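Local coordinates for cell wall mannoprotein 1 (Neosartorya fumigata, PDB 5J5L), which binds arachidonic acid in a pocket of its helical fold, and is probably a cell wall protein and antigen recognised by the host humoral immune response, at residues A[21-26]-A[35-40]; A[68-73]-A[127-132]; A[120-125]-A[131-136]. All blocks are in the same frame, centred on the assembly; numbering follows the deposited sequence.

Overall arrangement
From the N terminus, helix 3-26 turns back into helix 31-56, and contact 1 closes this short hairpin at the carboxylate end of bound arachidonic acid. It is complete before the others open, so it stands in series with them. Contact 2 starts on helix 63-89 and spans a long, mostly helical stretch to helix 127-150. Contact 3 opens inside that span, on helix 100-124, and closes a tight hairpin. It shares Asp131 and Thr132 with contact 2 but runs four residues further, so the two overlap rather than nest. Their centres are about 5 Å apart. Contact 1 lies on the opposite side of the chain's centre, its centre about 29 Å from each.

Contact 1: A[21-26]-A[35-40]; sequences TQHFNE and LAAQAV. With ACD (arachidonic acid), chain B.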
ATOM      1  N   THR A  21       7.927   7.337   1.583  1.00 19.23           N
ATOM      2  CA  THR A  21       8.820   7.158   2.718  1.00 20.12           C
ATOM      3  C   THR A  21       9.895   8.232   2.717  1.00 22.13           C
ATOM      4  O   THR A  21      10.264   8.769   3.772  1.00 21.35           O
ATOM      5  CB  THR A  21       9.462   5.758   2.720  1.00 21.50           C
ATOM      6  OG1 THR A  21       8.423   4.761   2.773  1.00 19.93           O
ATOM      7  CG2 THR A  21      10.385   5.571   3.904  1.00 25.29           C
ATOM      8  N   GLN A  22      10.423   8.524   1.527  1.00 21.69           N
ATOM      9  CA  GLN A  22      11.403   9.602   1.386  1.00 24.73           C
ATOM     10  C   GLN A  22      10.846  10.951   1.836  1.00 21.78           C
ATOM     11  O   GLN A  22      11.551  11.731   2.515  1.00 23.46           O
ATOM     12  CB  GLN A  22      11.911   9.687  -0.057  1.00 26.97           C
ATOM     13  CG  GLN A  22      12.849   8.570  -0.469  1.00 34.24           C
ATOM     14  CD  GLN A  22      13.297   8.706  -1.915  1.00 46.23           C
ATOM     15  OE1 GLN A  22      12.475   8.851  -2.825  1.00 53.23           O
ATOM     16  NE2 GLN A  22      14.601   8.660  -2.134  1.00 54.49           N
ATOM     17  N   HIS A  23       9.603  11.239   1.457  1.00 20.21           N
ATOM     18  CA  HIS A  23       8.913  12.441   1.926  1.00 20.29           C
ATOM     19  C   HIS A  23       8.809  12.454   3.443  1.00 19.59           C
ATOM     20  O   HIS A  23       9.134  13.466   4.079  1.00 20.66           O
ATOM     21  CB  HIS A  23       7.516  12.580   1.322  1.00 20.19           C
ATOM     22  CG  HIS A  23       7.524  13.089  -0.082  1.00 21.49           C
ATOM     23  ND1 HIS A  23       7.399  14.424  -0.386  1.00 25.71           N
ATOM     24  CD2 HIS A  23       7.640  12.442  -1.265  1.00 25.79           C
ATOM     25  CE1 HIS A  23       7.461  14.584  -1.695  1.00 27.32           C
ATOM     26  NE2 HIS A  23       7.592  13.393  -2.254  1.00 28.25           N
ATOM     27  N   PHE A  24       8.368  11.338   4.022  1.00 18.05           N
ATOM     28  CA  PHE A  24       8.182  11.268   5.476  1.00 18.60           C
ATOM     29  C   PHE A  24       9.462  11.567   6.228  1.00 19.73           C
ATOM     30  O   PHE A  24       9.457  12.346   7.177  1.00 21.46           O
ATOM     31  CB  PHE A  24       7.652   9.913   5.944  1.00 17.98           C
ATOM     32  CG  PHE A  24       6.336   9.510   5.325  1.00 17.08           C
ATOM     33  CD1 PHE A  24       5.427  10.453   4.881  1.00 16.52           C
ATOM     34  CD2 PHE A  24       6.023   8.181   5.205  1.00 16.14           C
ATOM     35  CE1 PHE A  24       4.220  10.076   4.313  1.00 17.08           C
ATOM     36  CE2 PHE A  24       4.823   7.793   4.647  1.00 17.43           C
ATOM     37  CZ  PHE A  24       3.926   8.740   4.189  1.00 18.30           C
ATOM     38  N   ASN A  25      10.564  10.986   5.772  1.00 21.18           N
ATOM     39  CA  ASN A  25      11.850  11.135   6.450  1.00 24.03           C
ATOM     40  C   ASN A  25      12.402  12.563   6.407  1.00 27.38           C
ATOM     41  O   ASN A  25      13.178  12.957   7.288  1.00 30.86           O
ATOM     42  CB  ASN A  25      12.856  10.135   5.882  1.00 26.20           C
ATOM     43  CG  ASN A  25      12.531   8.704   6.272  1.00 27.46           C
ATOM     44  OD1 ASN A  25      11.950   8.454   7.331  1.00 29.47           O
ATOM     45  ND2 ASN A  25      12.939   7.763   5.446  1.00 28.05           N
ATOM     46  N   GLU A  26      11.963  13.346   5.418  1.00 23.92           N
ATOM     47  CA  GLU A  26      12.312  14.761   5.306  1.00 28.17           C
ATOM     48  C   GLU A  26      11.327  15.733   5.965  1.00 24.22           C
ATOM     49  O   GLU A  26      11.619  16.921   6.019  1.00 26.09           O
ATOM     50  CB  GLU A  26      12.413  15.176   3.833  1.00 31.62           C
ATOM     51  CG  GLU A  26      13.561  14.570   3.060  1.00 39.45           C
ATOM     52  CD  GLU A  26      13.453  14.839   1.564  1.00 45.54           C
ATOM     53  OE1 GLU A  26      12.496  15.539   1.135  1.00 47.26           O
ATOM     54  OE2 GLU A  26      14.319  14.333   0.814  1.00 61.11           O
ATOM     55  N   LEU A  35       1.627  18.968   1.427  1.00 25.91           N
ATOM     56  CA  LEU A  35       0.932  18.990   0.143  1.00 27.71           C
ATOM     57  C   LEU A  35       1.645  18.088  -0.863  1.00 26.57           C
ATOM     58  O   LEU A  35       1.008  17.319  -1.585  1.00 24.93           O
ATOM     59  CB  LEU A  35       0.868  20.406  -0.406  1.00 31.49           C
ATOM     60  CG  LEU A  35       0.127  20.572  -1.738  1.00 36.21           C
ATOM     61  CD1 LEU A  35      -1.374  20.467  -1.515  1.00 43.74           C
ATOM     62  CD2 LEU A  35       0.472  21.893  -2.402  1.00 42.72           C
ATOM     63  N   ALA A  36       2.969  18.208  -0.916  1.00 25.88           N
ATOM     64  CA  ALA A  36       3.779  17.398  -1.840  1.00 25.42           C
ATOM     65  C   ALA A  36       3.631  15.909  -1.581  1.00 22.80           C
ATOM     66  O   ALA A  36       3.443  15.113  -2.516  1.00 23.81           O
ATOM     67  CB  ALA A  36       5.244  17.835  -1.784  1.00 28.86           C
ATOM     68  N   ALA A  37       3.670  15.533  -0.307  1.00 21.23           N
ATOM     69  CA  ALA A  37       3.505  14.139   0.078  1.00 19.16           C
ATOM     70  C   ALA A  37       2.079  13.662  -0.217  1.00 18.29           C
ATOM     71  O   ALA A  37       1.888  12.545  -0.684  1.00 18.15           O
ATOM     72  CB  ALA A  37       3.859  13.949   1.538  1.00 20.02           C
ATOM     73  N   GLN A  38       1.078  14.510   0.022  1.00 18.31           N
ATOM     74  CA  GLN A  38      -0.315  14.112  -0.237  1.00 19.36           C
ATOM     75  C   GLN A  38      -0.548  13.817  -1.722  1.00 21.96           C
ATOM     76  O   GLN A  38      -1.324  12.912  -2.054  1.00 20.69           O
ATOM     77  CB  GLN A  38      -1.320  15.158   0.263  1.00 20.95           C
ATOM     78  CG  GLN A  38      -2.782  14.820   0.001  1.00 22.00           C
ATOM     79  CD  GLN A  38      -3.290  13.612   0.782  1.00 20.79           C
ATOM     80  OE1 GLN A  38      -4.407  13.128   0.543  1.00 24.21           O
ATOM     81  NE2 GLN A  38      -2.496  13.143   1.728  1.00 16.74           N
ATOM     82  N   ALA A  39       0.119  14.561  -2.610  1.00 23.19           N
ATOM     83  CA  ALA A  39      -0.002  14.308  -4.055  1.00 23.03           C
ATOM     84  C   ALA A  39       0.506  12.888  -4.378  1.00 22.82           C
ATOM     85  O   ALA A  39      -0.122  12.139  -5.137  1.00 23.23           O
ATOM     86  CB  ALA A  39       0.771  15.352  -4.851  1.00 26.37           C
ATOM     87  N   VAL A  40       1.623  12.510  -3.768  1.00 19.64           N
ATOM     88  CA  VAL A  40       2.164  11.156  -3.958  1.00 19.41           C
ATOM     89  C   VAL A  40       1.220  10.134  -3.353  1.00 18.73           C
ATOM     90  O   VAL A  40       0.959   9.082  -3.949  1.00 20.20           O
ATOM     91  CB  VAL A  40       3.576  10.983  -3.380  1.00 20.57           C
ATOM     92  CG1 VAL A  40       4.101   9.590  -3.688  1.00 20.65           C
ATOM     93  CG2 VAL A  40       4.524  12.024  -3.959  1.00 21.86           C
TER
HETATM   94  C1  ACD B 201       4.975  14.505   4.692  1.00 27.42           C
HETATM   95  C2  ACD B 201       3.574  14.003   4.947  1.00 31.68           C
HETATM   96  C3  ACD B 201       3.112  14.436   6.324  1.00 28.01           C
HETATM   97  C4  ACD B 201       1.603  14.232   6.476  1.00 25.88           C
HETATM   98  C5  ACD B 201       0.865  14.920   5.353  1.00 26.26           C
HETATM   99  C6  ACD B 201       0.048  14.309   4.476  1.00 31.13           C
HETATM  100  C7  ACD B 201      -0.314  12.846   4.533  1.00 31.60           C
HETATM  101  C8  ACD B 201       0.394  12.024   3.468  1.00 28.17           C
HETATM  102  C9  ACD B 201       0.818  10.764   3.660  1.00 30.21           C
HETATM  103  C10 ACD B 201       0.712   9.989   4.962  1.00 31.75           C
HETATM  104  C11 ACD B 201      -0.476   9.063   4.951  1.00 33.07           C
HETATM  105  C12 ACD B 201      -0.442   7.724   4.985  1.00 29.85           C
HETATM  106  C13 ACD B 201       0.788   6.840   5.009  1.00 33.78           C
HETATM  107  C14 ACD B 201       1.122   6.566   3.553  1.00 35.32           C
HETATM  108  C15 ACD B 201       1.658   5.430   3.094  1.00 34.43           C
HETATM  109  C16 ACD B 201       1.991   4.258   3.974  1.00 28.08           C
HETATM  110  C17 ACD B 201       2.134   3.013   3.112  1.00 33.63           C
HETATM  111  C18 ACD B 201       0.804   2.571   2.528  1.00 31.92           C
HETATM  112  C19 ACD B 201       0.936   1.251   1.807  1.00 35.08           C
HETATM  113  C20 ACD B 201      -0.087   1.043   0.720  1.00 30.70           C
HETATM  114  O1  ACD B 201       5.882  13.741   5.049  1.00 26.69           O
HETATM  115  O2  ACD B 201       5.177  15.600   4.134  1.00 28.46           O
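His23 carries this contact by laying its imidazole against helix 35-40. The two helices run nearly antiparallel, with segment axes 162° apart. His23 CG lies beside the backbone N and anti to the carbonyl carbon (chi1 -78°), which sends the ring across to the other helix. This is the tightly packed part. One face of the ring is covered by Ala37 CA, offset toward the rim and 4.2 Å from the His23 ring centroid, in a CH-pi contact. His23 CB meets the methyl of Ala37. Ala36 and Val40 meet the ring obliquely: Ala36 CB is 3.9 Å from His23 CE1, and Val40 CG2 is 3.8 Å from His23 NE2. The CA atoms of His23 and Ala37 are 6.0 Å apart.

A separate face meets the bound arachidonic acid. Ala37 is buried there, and Ala37 CB is 3.3 Å from ligand O2. Phe24 does not touch segment 35-40 directly and instead packs on the lipid. Phe24 CD1 comes to 3.3 Å from ligand O1, which lies near the ring plane at the edge, and Phe24 CZ is 3.5 Å from ligand C10. Ser83, Ala86 and Ile87 of helix 63-89 also touch the Phe24 side chain. The solvent side is looser: Gln22 and Glu26 are exposed, with the partly exposed Ala36 at the margin. Near the turn, Glu26 O is hydrogen-bonded to Gln33 NE2.

His23, Phe24, Ala37 and Gln38 all belong to the ligand pocket. From these two segments the head group meets carbon atoms and a backbone carbonyl: His23 O is 3.4 Å from ligand O1. Two oxygens placed so near would sit more easily together if O1 carried a proton, though the geometry does not settle this.

Contact 2: A[68-73]-A[127-132]; sequences SVTNAL and ATDKDT
The helical segments 68-73 and 127-132 come nearest at Thr70 and Asp129, whose CA atoms are 6.4 Å apart, and their N-to-C directions run in the same general sense. Thr70 is buried and points both its branches at the other helix. OG1 approaches the base of the Asp129 side chain: Thr70 OG1 is 3.2 Å from Asp129 CB, and the two side chains meet at a slant. CG2, anti to the backbone N of Thr70, reaches the methyl of Thr132: Thr70 CG2 and Thr132 CG2 are 3.8 Å apart, with the side chains roughly at right angles.

Ser66, one turn before Thr70, holds both polar ends. Thr70 OG1 hydrogen-bonds to Ser66 O, and Asp129 OD2 to Ser66 OG. Ser66 thus fixes both groups, and links the helices through its hydroxyl. At the start of helix 127-150, Asp129 N is hydrogen-bonded to Thr126 OG1. This helix end may also help to stabilise a negative charge on Asp129.

Helices 63-89 and 127-150 are thus near-parallel neighbours in the all-helical bundle, packed side by side where the last helix begins, at the end far from the lipid head group.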
ATOM      1  N   SER A  68       4.627 -15.344  -9.188  1.00 22.22           N
ATOM      2  CA  SER A  68       5.152 -14.011  -9.463  1.00 21.47           C
ATOM      3  C   SER A  68       4.290 -12.940  -8.785  1.00 21.20           C
ATOM      4  O   SER A  68       4.820 -12.060  -8.114  1.00 20.29           O
ATOM      5  CB  SER A  68       5.251 -13.748 -10.969  1.00 23.18           C
ATOM      6  OG  SER A  68       6.205 -14.592 -11.611  1.00 30.12           O
ATOM      7  N   VAL A  69       2.968 -13.023  -8.929  1.00 19.93           N
ATOM      8  CA  VAL A  69       2.072 -12.005  -8.345  1.00 20.67           C
ATOM      9  C   VAL A  69       2.099 -12.086  -6.814  1.00 21.00           C
ATOM     10  O   VAL A  69       2.184 -11.064  -6.125  1.00 20.21           O
ATOM     11  CB  VAL A  69       0.650 -12.153  -8.922  1.00 22.82           C
ATOM     12  CG1 VAL A  69      -0.366 -11.376  -8.119  1.00 24.43           C
ATOM     13  CG2 VAL A  69       0.636 -11.716 -10.382  1.00 21.05           C
ATOM     14  N   THR A  70       2.102 -13.303  -6.280  1.00 22.64           N
ATOM     15  CA  THR A  70       2.167 -13.514  -4.821  1.00 22.56           C
ATOM     16  C   THR A  70       3.435 -12.920  -4.231  1.00 22.13           C
ATOM     17  O   THR A  70       3.399 -12.196  -3.239  1.00 21.73           O
ATOM     18  CB  THR A  70       2.099 -15.023  -4.485  1.00 25.52           C
ATOM     19  OG1 THR A  70       0.843 -15.541  -4.916  1.00 28.16           O
ATOM     20  CG2 THR A  70       2.249 -15.289  -2.997  1.00 26.72           C
ATOM     21  N   ASN A  71       4.569 -13.215  -4.849  1.00 21.33           N
ATOM     22  CA  ASN A  71       5.829 -12.689  -4.349  1.00 21.82           C
ATOM     23  C   ASN A  71       5.952 -11.184  -4.483  1.00 23.16           C
ATOM     24  O   ASN A  71       6.575 -10.537  -3.637  1.00 20.92           O
ATOM     25  CB  ASN A  71       7.003 -13.370  -5.037  1.00 22.88           C
ATOM     26  CG  ASN A  71       7.246 -14.769  -4.505  1.00 24.28           C
ATOM     27  OD1 ASN A  71       6.372 -15.382  -3.877  1.00 25.69           O
ATOM     28  ND2 ASN A  71       8.440 -15.288  -4.757  1.00 25.97           N
ATOM     29  N   ALA A  72       5.380 -10.633  -5.551  1.00 19.66           N
ATOM     30  CA  ALA A  72       5.411  -9.191  -5.739  1.00 20.29           C
ATOM     31  C   ALA A  72       4.558  -8.530  -4.670  1.00 19.74           C
ATOM     32  O   ALA A  72       4.960  -7.514  -4.105  1.00 22.46           O
ATOM     33  CB  ALA A  72       4.950  -8.803  -7.135  1.00 20.00           C
ATOM     34  N   LEU A  73       3.384  -9.096  -4.392  1.00 21.00           N
ATOM     35  CA  LEU A  73       2.507  -8.513  -3.365  1.00 24.61           C
ATOM     36  C   LEU A  73       3.173  -8.614  -1.992  1.00 25.17           C
ATOM     37  O   LEU A  73       3.272  -7.610  -1.254  1.00 25.12           O
ATOM     38  CB  LEU A  73       1.145  -9.213  -3.349  1.00 28.38           C
ATOM     39  CG  LEU A  73       0.139  -8.700  -2.322  1.00 34.84           C
ATOM     40  CD1 LEU A  73      -0.192  -7.233  -2.570  1.00 36.75           C
ATOM     41  CD2 LEU A  73      -1.102  -9.557  -2.363  1.00 43.21           C
ATOM     42  N   ALA A 127      -4.670 -22.050  -5.208  1.00 44.92           N
ATOM     43  CA  ALA A 127      -5.230 -22.271  -3.880  1.00 46.92           C
ATOM     44  C   ALA A 127      -4.181 -22.063  -2.786  1.00 46.13           C
ATOM     45  O   ALA A 127      -4.442 -21.399  -1.785  1.00 45.28           O
ATOM     46  CB  ALA A 127      -5.830 -23.662  -3.780  1.00 50.26           C
ATOM     47  N   THR A 128      -2.991 -22.616  -2.993  1.00 46.44           N
ATOM     48  CA  THR A 128      -1.891 -22.441  -2.044  1.00 47.70           C
ATOM     49  C   THR A 128      -1.440 -20.979  -1.931  1.00 44.06           C
ATOM     50  O   THR A 128      -1.263 -20.450  -0.827  1.00 41.13           O
ATOM     51  CB  THR A 128      -0.693 -23.324  -2.437  1.00 50.81           C
ATOM     52  OG1 THR A 128      -1.074 -24.695  -2.330  1.00 55.38           O
ATOM     53  CG2 THR A 128       0.504 -23.069  -1.517  1.00 55.81           C
ATOM     54  N   ASP A 129      -1.257 -20.324  -3.071  1.00 40.68           N
ATOM     55  CA  ASP A 129      -0.803 -18.938  -3.068  1.00 36.82           C
ATOM     56  C   ASP A 129      -1.826 -17.996  -2.424  1.00 34.63           C
ATOM     57  O   ASP A 129      -1.449 -16.995  -1.806  1.00 32.98           O
ATOM     58  CB  ASP A 129      -0.481 -18.464  -4.493  1.00 36.75           C
ATOM     59  CG  ASP A 129       0.841 -19.010  -5.017  1.00 39.09           C
ATOM     60  OD1 ASP A 129       1.642 -19.550  -4.225  1.00 40.63           O
ATOM     61  OD2 ASP A 129       1.083 -18.909  -6.243  1.00 35.91           O
ATOM     62  N   LYS A 130      -3.114 -18.299  -2.572  1.00 35.80           N
ATOM     63  CA  LYS A 130      -4.167 -17.513  -1.914  1.00 37.00           C
ATOM     64  C   LYS A 130      -3.962 -17.473  -0.403  1.00 36.17           C
ATOM     65  O   LYS A 130      -4.108 -16.418   0.232  1.00 33.23           O
ATOM     66  CB  LYS A 130      -5.568 -18.070  -2.226  1.00 42.10           C
ATOM     67  CG  LYS A 130      -6.634 -17.515  -1.289  1.00 43.34           C
ATOM     68  CD  LYS A 130      -8.057 -17.805  -1.722  1.00 50.08           C
ATOM     69  CE  LYS A 130      -9.022 -17.194  -0.718  1.00 51.53           C
ATOM     70  NZ  LYS A 130     -10.427 -17.603  -0.971  1.00 60.79           N
ATOM     71  N   ASP A 131      -3.658 -18.632   0.179  1.00 39.29           N
ATOM     72  CA  ASP A 131      -3.432 -18.710   1.623  1.00 40.66           C
ATOM     73  C   ASP A 131      -2.231 -17.856   2.015  1.00 38.62           C
ATOM     74  O   ASP A 131      -2.279 -17.113   3.000  1.00 36.62           O
ATOM     75  CB  ASP A 131      -3.231 -20.159   2.077  1.00 45.34           C
ATOM     76  CG  ASP A 131      -4.495 -20.998   1.932  1.00 52.34           C
ATOM     77  OD1 ASP A 131      -5.605 -20.421   1.994  1.00 55.34           O
ATOM     78  OD2 ASP A 131      -4.380 -22.234   1.764  1.00 58.91           O
ATOM     79  N   THR A 132      -1.168 -17.945   1.222  1.00 35.38           N
ATOM     80  CA  THR A 132       0.044 -17.155   1.445  1.00 35.58           C
ATOM     81  C   THR A 132      -0.225 -15.655   1.372  1.00 31.99           C
ATOM     82  O   THR A 132       0.277 -14.870   2.193  1.00 30.84           O
ATOM     83  CB  THR A 132       1.108 -17.550   0.413  1.00 37.94           C
ATOM     84  OG1 THR A 132       1.424 -18.933   0.592  1.00 39.94           O
ATOM     85  CG2 THR A 132       2.354 -16.726   0.558  1.00 37.77           C
TER

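Contact 3: A[120-125]-A[131-136]; sequences ALQDIA and DTIASG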
ATOM      1  N   ALA A 120      -8.691  -9.282  -4.625  1.00 26.69           N
ATOM      2  CA  ALA A 120      -8.739  -9.515  -6.067  1.00 28.68           C
ATOM      3  C   ALA A 120      -7.604 -10.440  -6.536  1.00 27.48           C
ATOM      4  O   ALA A 120      -7.805 -11.284  -7.418  1.00 28.34           O
ATOM      5  CB  ALA A 120      -8.708  -8.193  -6.824  1.00 28.88           C
ATOM      6  N   LEU A 121      -6.431 -10.310  -5.923  1.00 25.13           N
ATOM      7  CA  LEU A 121      -5.285 -11.159  -6.268  1.00 26.40           C
ATOM      8  C   LEU A 121      -5.477 -12.568  -5.717  1.00 28.19           C
ATOM      9  O   LEU A 121      -5.149 -13.556  -6.378  1.00 28.83           O
ATOM     10  CB  LEU A 121      -3.978 -10.570  -5.737  1.00 24.67           C
ATOM     11  CG  LEU A 121      -3.549  -9.236  -6.347  1.00 24.86           C
ATOM     12  CD1 LEU A 121      -2.317  -8.736  -5.624  1.00 23.66           C
ATOM     13  CD2 LEU A 121      -3.328  -9.341  -7.840  1.00 26.19           C
ATOM     14  N   GLN A 122      -6.043 -12.669  -4.522  1.00 27.85           N
ATOM     15  CA  GLN A 122      -6.383 -13.986  -3.970  1.00 30.73           C
ATOM     16  C   GLN A 122      -7.316 -14.723  -4.912  1.00 32.30           C
ATOM     17  O   GLN A 122      -7.221 -15.940  -5.038  1.00 34.15           O
ATOM     18  CB  GLN A 122      -7.040 -13.868  -2.596  1.00 31.95           C
ATOM     19  CG  GLN A 122      -6.075 -13.473  -1.488  1.00 30.51           C
ATOM     20  CD  GLN A 122      -6.763 -13.271  -0.153  1.00 29.42           C
ATOM     21  OE1 GLN A 122      -7.564 -14.104   0.286  1.00 34.45           O
ATOM     22  NE2 GLN A 122      -6.443 -12.144   0.514  1.00 31.84           N
ATOM     23  N   ASP A 123      -8.210 -13.989  -5.580  1.00 32.02           N
ATOM     24  CA  ASP A 123      -9.260 -14.627  -6.387  1.00 36.52           C
ATOM     25  C   ASP A 123      -8.673 -15.357  -7.594  1.00 35.42           C
ATOM     26  O   ASP A 123      -9.218 -16.379  -8.030  1.00 36.23           O
ATOM     27  CB  ASP A 123     -10.322 -13.597  -6.832  1.00 39.17           C
ATOM     28  CG  ASP A 123     -11.394 -13.325  -5.743  1.00 46.81           C
ATOM     29  OD1 ASP A 123     -11.583 -14.165  -4.830  1.00 45.58           O
ATOM     30  OD2 ASP A 123     -12.056 -12.263  -5.816  1.00 48.08           O
ATOM     31  N   ILE A 124      -7.550 -14.855  -8.104  1.00 31.98           N
ATOM     32  CA  ILE A 124      -6.917 -15.401  -9.306  1.00 32.22           C
ATOM     33  C   ILE A 124      -5.653 -16.228  -9.055  1.00 31.16           C
ATOM     34  O   ILE A 124      -5.141 -16.881  -9.966  1.00 30.79           O
ATOM     35  CB  ILE A 124      -6.652 -14.298 -10.352  1.00 31.05           C
ATOM     36  CG1 ILE A 124      -5.673 -13.244  -9.822  1.00 30.13           C
ATOM     37  CG2 ILE A 124      -7.976 -13.671 -10.778  1.00 31.89           C
ATOM     38  CD1 ILE A 124      -5.310 -12.210 -10.862  1.00 30.67           C
ATOM     39  N   ALA A 125      -5.163 -16.216  -7.826  1.00 30.73           N
ATOM     40  CA  ALA A 125      -4.023 -17.034  -7.437  1.00 31.63           C
ATOM     41  C   ALA A 125      -4.389 -18.518  -7.291  1.00 35.27           C
ATOM     42  O   ALA A 125      -5.567 -18.891  -7.162  1.00 36.77           O
ATOM     43  CB  ALA A 125      -3.449 -16.515  -6.133  1.00 28.61           C
ATOM     44  N   ASP A 131      -3.658 -18.632   0.179  1.00 39.29           N
ATOM     45  CA  ASP A 131      -3.432 -18.710   1.623  1.00 40.66           C
ATOM     46  C   ASP A 131      -2.231 -17.856   2.015  1.00 38.62           C
ATOM     47  O   ASP A 131      -2.279 -17.113   3.000  1.00 36.62           O
ATOM     48  CB  ASP A 131      -3.231 -20.159   2.077  1.00 45.34           C
ATOM     49  CG  ASP A 131      -4.495 -20.998   1.932  1.00 52.34           C
ATOM     50  OD1 ASP A 131      -5.605 -20.421   1.994  1.00 55.34           O
ATOM     51  OD2 ASP A 131      -4.380 -22.234   1.764  1.00 58.91           O
ATOM     52  N   THR A 132      -1.168 -17.945   1.222  1.00 35.38           N
ATOM     53  CA  THR A 132       0.044 -17.155   1.445  1.00 35.58           C
ATOM     54  C   THR A 132      -0.225 -15.655   1.372  1.00 31.99           C
ATOM     55  O   THR A 132       0.277 -14.870   2.193  1.00 30.84           O
ATOM     56  CB  THR A 132       1.108 -17.550   0.413  1.00 37.94           C
ATOM     57  OG1 THR A 132       1.424 -18.933   0.592  1.00 39.94           O
ATOM     58  CG2 THR A 132       2.354 -16.726   0.558  1.00 37.77           C
ATOM     59  N   ILE A 133      -1.015 -15.257   0.381  1.00 29.36           N
ATOM     60  CA  ILE A 133      -1.397 -13.863   0.233  1.00 26.43           C
ATOM     61  C   ILE A 133      -2.242 -13.389   1.412  1.00 26.69           C
ATOM     62  O   ILE A 133      -2.017 -12.293   1.948  1.00 26.66           O
ATOM     63  CB  ILE A 133      -2.176 -13.627  -1.069  1.00 24.93           C
ATOM     64  CG1 ILE A 133      -1.228 -13.814  -2.264  1.00 25.32           C
ATOM     65  CG2 ILE A 133      -2.809 -12.236  -1.071  1.00 26.46           C
ATOM     66  CD1 ILE A 133      -1.916 -13.904  -3.608  1.00 26.54           C
ATOM     67  N   ALA A 134      -3.232 -14.194   1.775  1.00 28.55           N
ATOM     68  CA  ALA A 134      -4.082 -13.883   2.922  1.00 31.67           C
ATOM     69  C   ALA A 134      -3.250 -13.671   4.188  1.00 31.18           C
ATOM     70  O   ALA A 134      -3.465 -12.702   4.913  1.00 30.75           O
ATOM     71  CB  ALA A 134      -5.107 -14.972   3.126  1.00 35.41           C
ATOM     72  N   SER A 135      -2.292 -14.566   4.424  1.00 34.97           N
ATOM     73  CA  SER A 135      -1.412 -14.472   5.591  1.00 36.38           C
ATOM     74  C   SER A 135      -0.594 -13.190   5.592  1.00 35.49           C
ATOM     75  O   SER A 135      -0.539 -12.493   6.605  1.00 34.02           O
ATOM     76  CB  SER A 135      -0.481 -15.683   5.677  1.00 39.94           C
ATOM     77  OG  SER A 135      -1.221 -16.889   5.792  1.00 49.75           O
ATOM     78  N   GLY A 136       0.034 -12.862   4.464  1.00 30.78           N
ATOM     79  CA  GLY A 136       0.766 -11.604   4.348  1.00 29.52           C
ATOM     80  C   GLY A 136      -0.120 -10.380   4.503  1.00 26.44           C
ATOM     81  O   GLY A 136       0.279  -9.374   5.075  1.00 25.84           O
TER
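Gln122 and Ile133 meet because of how each side chain leaves its backbone. CG of Gln122 lies beside the backbone N (chi1 -73°) and the chain runs on extended (chi2 176°), so that its amide reaches the facing helix. In Ile133 the CG2 branch is anti to the backbone N, while CG1 (chi1 -69°) carries CD1 off in another direction. The two side chains slide past each other in opposite senses, and Gln122 CG packs closely on Ile133 CG2 at 3.5 Å.

Beyond this point the Gln122 amide passes alongside Ala134. Gln122 NE2 is 3.8 Å from Ala134 CA, and Gln122 OE1 is 3.9 Å from Ala134 CB. The polar end is tied back to its own helix, where NE2 hydrogen-bonds to Ser118 OG. That bond fixes the amide, whose flank packs on the facing helix as CG does.

The other branch of Ile133 points to the turn. Ile133 CD1 is 3.9 Å from Ala125 CB, and is only loosely near Leu121 CB, at 4.5 Å. Ile133 is buried, and Thr70 and Leu73 of helix 63-89 also touch it. Leu121 in turn touches Ile6 of helix 3-26 and Ala55 of helix 31-56. The hairpin is thereby joined to the interior of the bundle.

Helices 100-124 and 127-150 form a hairpin, nearly antiparallel here, with segment axes 9.4 Å apart at closest approach. Between them the chemistry is mainly apolar: isoleucine branches, alanine methyls and the aliphatic part of a glutamine. Shape and exclusion of water should therefore hold this face more than polar bonds between the two segments.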